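Local coordinates for protein phosphatidylserine synthase (Haemophilus influenzae, PDB 3HSI) that belongs to the phospholipase D superfamily and folds into two alpha/beta halves, each built around a mixed beta sheet, at residues Asp150-Ser155 with Asp185-Phe190; Lys290-Leu295 with Glu340-Gln345; Gly367-Asp372 with Ala406-Glu411. One frame throughout, in Å; residues are numbered along the deposited sequence.

Contact 1: residues Asp150-Ser155 with Asp185-Phe190; sequences DTVLYS and DSMVNF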
# COMPACT_ATOMS: atom_id res chain seq x y z
N ASP C 150 -32.03 1.11 20.43
CA ASP C 150 -31.58 2.50 20.53
C ASP C 150 -30.32 2.69 21.42
O ASP C 150 -30.01 3.83 21.83
CB ASP C 150 -32.70 3.39 21.06
CG ASP C 150 -33.84 3.61 20.07
OD1 ASP C 150 -33.63 3.50 18.83
OD2 ASP C 150 -34.97 3.91 20.53
N THR C 151 -29.58 1.61 21.68
CA THR C 151 -28.37 1.68 22.50
C THR C 151 -27.09 1.37 21.70
O THR C 151 -27.02 0.34 21.01
CB THR C 151 -28.52 0.77 23.76
OG1 THR C 151 -29.70 1.19 24.45
CG2 THR C 151 -27.37 0.90 24.72
N VAL C 152 -26.10 2.27 21.77
CA VAL C 152 -24.80 2.01 21.18
C VAL C 152 -23.81 1.47 22.23
O VAL C 152 -23.62 2.09 23.29
CB VAL C 152 -24.22 3.23 20.47
CG1 VAL C 152 -22.82 2.93 19.96
CG2 VAL C 152 -25.10 3.64 19.29
N LEU C 153 -23.19 0.33 21.94
CA LEU C 153 -22.06 -0.15 22.74
C LEU C 153 -20.83 -0.04 21.85
O LEU C 153 -20.71 -0.75 20.86
CB LEU C 153 -22.31 -1.59 23.22
CG LEU C 153 -21.34 -2.19 24.25
CD1 LEU C 153 -21.26 -1.34 25.54
CD2 LEU C 153 -21.74 -3.64 24.62
N TYR C 154 -19.94 0.88 22.19
CA TYR C 154 -18.80 1.17 21.34
C TYR C 154 -17.51 0.67 22.00
O TYR C 154 -17.27 0.94 23.18
CB TYR C 154 -18.71 2.67 21.04
CG TYR C 154 -17.74 3.01 19.92
CD1 TYR C 154 -18.18 3.15 18.60
CD2 TYR C 154 -16.35 3.16 20.18
CE1 TYR C 154 -17.28 3.44 17.57
CE2 TYR C 154 -15.47 3.44 19.17
CZ TYR C 154 -15.93 3.58 17.86
OH TYR C 154 -15.03 3.85 16.85
N SER C 155 -16.69 -0.04 21.23
CA SER C 155 -15.44 -0.58 21.74
C SER C 155 -14.53 -1.04 20.62
O SER C 155 -15.00 -1.46 19.54
CB SER C 155 -15.71 -1.80 22.63
OG SER C 155 -14.48 -2.27 23.14
N ASP C 185 -29.77 5.39 15.39
CA ASP C 185 -30.31 5.46 14.02
C ASP C 185 -29.22 5.87 13.02
O ASP C 185 -29.14 5.35 11.95
CB ASP C 185 -31.47 6.43 13.94
CG ASP C 185 -32.73 5.90 14.62
OD1 ASP C 185 -32.79 4.68 14.99
OD2 ASP C 185 -33.65 6.71 14.81
N SER C 186 -28.34 6.78 13.42
CA SER C 186 -27.29 7.26 12.51
C SER C 186 -26.30 6.17 12.17
O SER C 186 -25.83 6.08 11.03
CB SER C 186 -26.54 8.43 13.15
OG SER C 186 -25.47 8.84 12.32
N MSE C 187 -25.98 5.34 13.16
CA MSE C 187 -25.01 4.28 12.97
C MSE C 187 -25.55 3.12 12.07
O MSE C 187 -24.88 2.67 11.11
CB MSE C 187 -24.48 3.84 14.33
CG MSE C 187 -23.67 4.98 14.96
SE MSE C 187 -22.65 4.42 16.50
CE MSE C 187 -21.00 3.98 15.52
N VAL C 188 -26.78 2.72 12.34
CA VAL C 188 -27.47 1.74 11.54
C VAL C 188 -27.68 2.24 10.09
O VAL C 188 -27.58 1.46 9.16
CB VAL C 188 -28.85 1.42 12.17
CG1 VAL C 188 -29.75 0.62 11.20
CG2 VAL C 188 -28.64 0.73 13.53
N ASN C 189 -28.01 3.52 9.92
CA ASN C 189 -28.14 4.10 8.59
C ASN C 189 -26.83 4.01 7.79
O ASN C 189 -26.84 3.66 6.60
CB ASN C 189 -28.66 5.52 8.65
CG ASN C 189 -30.15 5.57 8.92
OD1 ASN C 189 -30.87 4.60 8.73
ND2 ASN C 189 -30.63 6.73 9.34
N PHE C 190 -25.71 4.29 8.45
CA PHE C 190 -24.38 4.22 7.81
C PHE C 190 -24.12 2.80 7.33
O PHE C 190 -23.65 2.56 6.20
CB PHE C 190 -23.27 4.67 8.79
CG PHE C 190 -21.89 4.58 8.21
CD1 PHE C 190 -21.44 5.53 7.31
CD2 PHE C 190 -21.06 3.51 8.51
CE1 PHE C 190 -20.16 5.43 6.73
CE2 PHE C 190 -19.77 3.40 7.92
CZ PHE C 190 -19.33 4.35 7.05
O HOH W 1 -34.63 4.68 16.80
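Val152 and Met187, the latter built as selenomethionine, meet where a helix lies against the beta sheet of one phospholipase D-type alpha/beta half. Strand 151-155 falls within the active-site motif of the family and pairs with strand 171-179, whose chain then turns into helix 181-195; the contact therefore joins a strand to the helix that follows its neighbour in the sheet. Packing is closest at the selenium. Val152 points its side chain toward the helix, and SE of Met187 settles against both prongs of the fork, 3.8 Å from CG1 of Val152 and just as near to CG2, with the two side chains crossing at about a right angle. A bend at the last torsion of Met187 (chi3 92°) turns its methyl aside from the valine to the rim of Tyr154, where CE lies 4.3 Å from CD1, near the ring plane, so the aromatic is met at its edge and not over a face. At the far end of the ring, Tyr154 OH hydrogen-bonds OD1 of Asn393 on a strand of the other sheet, and Leu183, one helical turn before Met187, also touches Val152.

The other end is looser, polar and partly exposed. Asp150 and Asp185 turn their carboxylates toward one another with planes 74° apart, and OD1 of Asp150 stays 4.1 Å from OD1 of Asp185. Two like charges so placed would be expected to repel. Arg52 makes a salt bridge with OD1 of Asp185 and a long, weak ion pair with Asp150, which probably eases the repulsion. One water bridges the pair: it donates one hydrogen bond to OD1 of Asp150 and another to OD1 of Asp185, each 2.6 Å long.

Contact 2: residues Lys290-Leu295 with Glu340-Gln345; sequences KIATLL and EKFETQ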
# COMPACT_ATOMS: atom_id res chain seq x y z
N LYS C 290 3.43 16.16 15.29
CA LYS C 290 2.54 17.01 16.09
C LYS C 290 2.80 16.90 17.59
O LYS C 290 2.67 17.88 18.32
CB LYS C 290 1.07 16.78 15.71
CG LYS C 290 0.72 17.42 14.37
CD LYS C 290 -0.56 16.80 13.80
CE LYS C 290 -0.96 17.48 12.52
NZ LYS C 290 0.02 17.12 11.44
N ILE C 291 3.19 15.72 18.04
CA ILE C 291 3.65 15.51 19.43
C ILE C 291 4.88 16.35 19.72
O ILE C 291 4.97 17.00 20.77
CB ILE C 291 4.02 14.04 19.70
CG1 ILE C 291 2.78 13.15 19.61
CG2 ILE C 291 4.68 13.91 21.07
CD1 ILE C 291 1.67 13.63 20.47
N ALA C 292 5.83 16.34 18.79
CA ALA C 292 7.08 17.09 18.97
C ALA C 292 6.80 18.59 19.11
O ALA C 292 7.45 19.29 19.92
CB ALA C 292 8.04 16.83 17.81
N THR C 293 5.81 19.08 18.37
CA THR C 293 5.46 20.52 18.45
C THR C 293 4.86 20.86 19.80
O THR C 293 5.23 21.88 20.39
CB THR C 293 4.44 20.92 17.35
OG1 THR C 293 4.99 20.61 16.08
CG2 THR C 293 4.12 22.42 17.42
N LEU C 294 3.94 20.00 20.26
CA LEU C 294 3.31 20.15 21.56
C LEU C 294 4.36 20.19 22.64
O LEU C 294 4.33 21.07 23.48
CB LEU C 294 2.32 19.02 21.84
CG LEU C 294 1.10 19.02 20.91
CD1 LEU C 294 0.23 17.84 21.21
CD2 LEU C 294 0.29 20.40 20.98
N LEU C 295 5.31 19.26 22.59
CA LEU C 295 6.36 19.21 23.59
C LEU C 295 7.25 20.43 23.51
O LEU C 295 7.61 21.00 24.55
CB LEU C 295 7.14 17.90 23.51
CG LEU C 295 6.36 16.67 23.95
CD1 LEU C 295 7.17 15.42 23.62
CD2 LEU C 295 5.95 16.67 25.43
N GLU C 340 14.29 8.77 24.54
CA GLU C 340 15.62 9.35 24.57
C GLU C 340 15.60 10.74 23.93
O GLU C 340 16.13 11.70 24.49
CB GLU C 340 16.64 8.43 23.89
CG GLU C 340 18.03 8.98 24.07
CD GLU C 340 19.11 8.23 23.33
OE1 GLU C 340 18.98 7.00 23.07
OE2 GLU C 340 20.12 8.88 23.01
N LYS C 341 14.96 10.84 22.76
CA LYS C 341 14.78 12.13 22.09
C LYS C 341 14.15 13.14 23.06
O LYS C 341 14.63 14.28 23.17
CB LYS C 341 13.92 11.95 20.85
CG LYS C 341 13.66 13.21 20.10
CD LYS C 341 12.70 12.94 18.95
CE LYS C 341 12.45 14.16 18.10
NZ LYS C 341 13.74 14.63 17.49
N PHE C 342 13.10 12.71 23.79
CA PHE C 342 12.38 13.59 24.72
C PHE C 342 12.76 13.38 26.19
O PHE C 342 11.92 13.45 27.10
CB PHE C 342 10.86 13.53 24.46
CG PHE C 342 10.49 14.01 23.08
CD1 PHE C 342 10.57 15.35 22.76
CD2 PHE C 342 10.12 13.11 22.09
CE1 PHE C 342 10.25 15.80 21.49
CE2 PHE C 342 9.81 13.54 20.80
CZ PHE C 342 9.86 14.88 20.50
N GLU C 343 14.05 13.14 26.40
CA GLU C 343 14.63 12.92 27.71
C GLU C 343 14.41 14.08 28.72
O GLU C 343 14.07 13.83 29.90
CB GLU C 343 16.12 12.68 27.51
CG GLU C 343 16.82 12.10 28.70
CD GLU C 343 18.33 12.03 28.49
OE1 GLU C 343 18.84 12.54 27.45
OE2 GLU C 343 19.01 11.47 29.39
N THR C 344 14.59 15.31 28.24
CA THR C 344 14.38 16.54 29.02
C THR C 344 12.92 16.63 29.48
O THR C 344 12.64 16.97 30.63
CB THR C 344 14.79 17.81 28.21
OG1 THR C 344 16.20 17.74 27.88
CG2 THR C 344 14.58 19.08 29.03
N GLN C 345 12.01 16.29 28.57
CA GLN C 345 10.58 16.33 28.85
C GLN C 345 10.11 15.20 29.78
O GLN C 345 9.22 15.41 30.63
CB GLN C 345 9.82 16.30 27.52
CG GLN C 345 9.94 17.59 26.76
CD GLN C 345 11.09 17.66 25.79
OE1 GLN C 345 12.00 16.83 25.77
NE2 GLN C 345 11.04 18.66 24.94
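Leu295 lays a methyl on the ring of Phe342, a clear case of a CH-pi contact, made from helix 285-296 to the break between two others. Its CD1 lies 3.7 Å from the centroid of the Phe342 ring and only 18° off the ring normal, shifted toward the CG-CD1 side. The nearly straight second torsion of Leu295 (chi2 171°) carries this methyl outward from the helix as the tip of the side chain. Ala292, one turn earlier, meets the same ring differently: its CB sits 3.8 Å from CZ of Phe342, near the ring plane, so the far end of the phenyl butts against the helix while its face takes the leucine.

The next shell surrounds the ring and would limit its rotation. CG of Lys341 lies over the opposite face, 3.9 Å above the plane, CD of Gln345 is in plane at the edge, and Phe338 adds an edge-to-face aromatic contact. Gln345, bent at chi2 (91°), brings NE2 to 4.2 Å from CB of Leu295, a distance for packing; the carbonyl O of Leu295 is instead hydrogen-bonded by NE2 of Gln350.

Phe342 itself stands at the break between helices 327-341 and 343-348, where it takes the N-cap position of the second. Those two helices connect parallel strands 300-306 and 351-356, as helix 285-296 connects parallel strands 273-277 and 300-306. The contact thus joins two consecutive beta-alpha-beta crossovers of one sheet, with Leu351 of strand 351-356 touching Leu295, Phe342 and Gln345.

Contact 3: residues Gly367-Asp372 with Ala406-Glu411; sequences GVWVDD and AQVEKE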
# COMPACT_ATOMS: atom_id res chain seq x y z
N GLY C 367 -7.35 5.58 22.39
CA GLY C 367 -8.09 6.76 22.83
C GLY C 367 -7.27 8.03 22.68
O GLY C 367 -6.02 8.01 22.59
N VAL C 368 -7.97 9.15 22.59
CA VAL C 368 -7.33 10.48 22.54
C VAL C 368 -8.19 11.36 23.42
O VAL C 368 -9.40 11.35 23.31
CB VAL C 368 -7.25 11.09 21.12
CG1 VAL C 368 -6.72 12.52 21.19
CG2 VAL C 368 -6.36 10.24 20.16
N TRP C 369 -7.54 12.08 24.32
CA TRP C 369 -8.21 13.06 25.13
C TRP C 369 -7.47 14.40 24.98
O TRP C 369 -6.26 14.47 25.16
CB TRP C 369 -8.18 12.68 26.60
CG TRP C 369 -8.89 11.45 27.04
CD1 TRP C 369 -10.09 11.40 27.73
CD2 TRP C 369 -8.43 10.08 26.95
NE1 TRP C 369 -10.40 10.08 28.06
CE2 TRP C 369 -9.40 9.26 27.61
CE3 TRP C 369 -7.31 9.48 26.40
CZ2 TRP C 369 -9.26 7.87 27.71
CZ3 TRP C 369 -7.17 8.10 26.51
CH2 TRP C 369 -8.14 7.31 27.15
N VAL C 370 -8.23 15.45 24.68
CA VAL C 370 -7.68 16.80 24.52
C VAL C 370 -8.17 17.68 25.65
O VAL C 370 -9.38 17.89 25.81
CB VAL C 370 -8.05 17.39 23.15
CG1 VAL C 370 -7.59 18.89 23.04
CG2 VAL C 370 -7.41 16.51 22.06
N ASP C 371 -7.22 18.15 26.47
CA ASP C 371 -7.55 19.01 27.64
C ASP C 371 -8.76 18.38 28.37
O ASP C 371 -8.77 17.15 28.58
CB ASP C 371 -7.80 20.45 27.18
CG ASP C 371 -6.65 21.02 26.33
OD1 ASP C 371 -5.48 20.66 26.52
OD2 ASP C 371 -6.90 21.84 25.42
N ASP C 372 -9.78 19.16 28.70
CA ASP C 372 -11.01 18.63 29.31
C ASP C 372 -12.21 18.80 28.38
O ASP C 372 -13.37 18.81 28.83
CB ASP C 372 -11.27 19.31 30.67
CG ASP C 372 -11.08 20.83 30.60
OD1 ASP C 372 -10.75 21.36 29.48
OD2 ASP C 372 -11.25 21.51 31.65
N ALA C 406 -15.86 13.93 35.54
CA ALA C 406 -15.72 12.95 36.62
C ALA C 406 -15.69 11.52 36.07
O ALA C 406 -14.87 10.71 36.49
CB ALA C 406 -16.87 13.10 37.69
N GLN C 407 -16.61 11.19 35.18
CA GLN C 407 -16.56 9.90 34.53
C GLN C 407 -15.29 9.69 33.69
O GLN C 407 -14.73 8.61 33.71
CB GLN C 407 -17.80 9.71 33.66
CG GLN C 407 -19.08 9.57 34.45
CD GLN C 407 -20.28 9.91 33.63
OE1 GLN C 407 -20.79 11.03 33.71
NE2 GLN C 407 -20.75 8.97 32.81
N VAL C 408 -14.83 10.68 32.94
CA VAL C 408 -13.56 10.51 32.15
C VAL C 408 -12.39 10.16 33.09
O VAL C 408 -11.60 9.25 32.82
CB VAL C 408 -13.19 11.77 31.30
CG1 VAL C 408 -11.73 11.72 30.78
CG2 VAL C 408 -14.13 11.93 30.12
N GLU C 409 -12.31 10.84 34.23
CA GLU C 409 -11.18 10.63 35.13
C GLU C 409 -11.24 9.28 35.81
O GLU C 409 -10.22 8.65 36.05
CB GLU C 409 -11.09 11.75 36.18
CG GLU C 409 -9.69 11.81 36.78
CD GLU C 409 -9.66 12.47 38.14
OE1 GLU C 409 -10.56 12.19 38.98
OE2 GLU C 409 -8.74 13.28 38.35
N LYS C 410 -12.44 8.84 36.15
CA LYS C 410 -12.64 7.52 36.71
C LYS C 410 -12.15 6.41 35.75
O LYS C 410 -11.43 5.50 36.16
CB LYS C 410 -14.10 7.33 37.06
CG LYS C 410 -14.47 5.90 37.41
CD LYS C 410 -15.95 5.83 37.76
CE LYS C 410 -16.20 4.88 38.89
NZ LYS C 410 -16.02 3.49 38.43
N GLU C 411 -12.54 6.50 34.48
CA GLU C 411 -12.07 5.56 33.48
C GLU C 411 -10.55 5.68 33.34
O GLU C 411 -9.85 4.67 33.27
CB GLU C 411 -12.77 5.74 32.08
CG GLU C 411 -12.35 4.63 31.06
CD GLU C 411 -12.57 4.99 29.56
OE1 GLU C 411 -12.35 6.14 29.15
OE2 GLU C 411 -12.97 4.10 28.77
O HOH W 2 -11.60 8.70 29.96
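Trp369 faces Val408 and Glu411, joining strand 367-370 of a mixed beta sheet to helix 405-415 in the PLD-like domain. The apolar part is small and close. CG1 of Val408 approaches the pyrrole end of the indole obliquely, 3.5 Å from CD1 of Trp369, and the valine and indole run alongside each other, pointing opposite ways. With this methyl anti to the backbone N (chi1 166°), Val408 sends it toward the indole; Ile375, on the hairpin partner of the strand, touches both residues.

Charge comes in at the benzene end. OE1 of Glu411 lies in the indole plane, 3.8 Å from CZ2 of Trp369, with the carboxylate turned 75° from the ring. The extended chain of Glu411 reaches this edge, and a salt bridge from Arg174 to the same OE1 would favour its ionised form; OE2 has a weak hydrogen bond from Gln176.

Hydrogen bonding across the interface goes through one water. It accepts from NE1 of Trp369 at 2.6 Å and spends both its own hydrogens on the helix, donating to the carbonyl O of Val408 at 2.9 Å and to OE1 of Glu411 at 2.8 Å.

In the fold
The three contacts follow one another along the chain in the order 1, 2, 3, each closed before the next opens. Contact 1 belongs to the sheet containing strand 151-155; contacts 2 and 3 belong to that containing strand 367-370 and share the PLD-like range. Strand 273-277 lies between them: Leu274 and Ile276 touch helix 285-296 while Val275 and Cys277 touch Trp369, so they pack on opposite sheet faces, about 8 Å apart at their nearest atoms. Contacts 1 and 2 lie on opposite sides of the chain's centre, about 37 Å between centres; the centre of contact 3 is about 22 Å from each. Strand 171-179, paired with 151-155, supplies Arg174 to contact 3, joining the two halves.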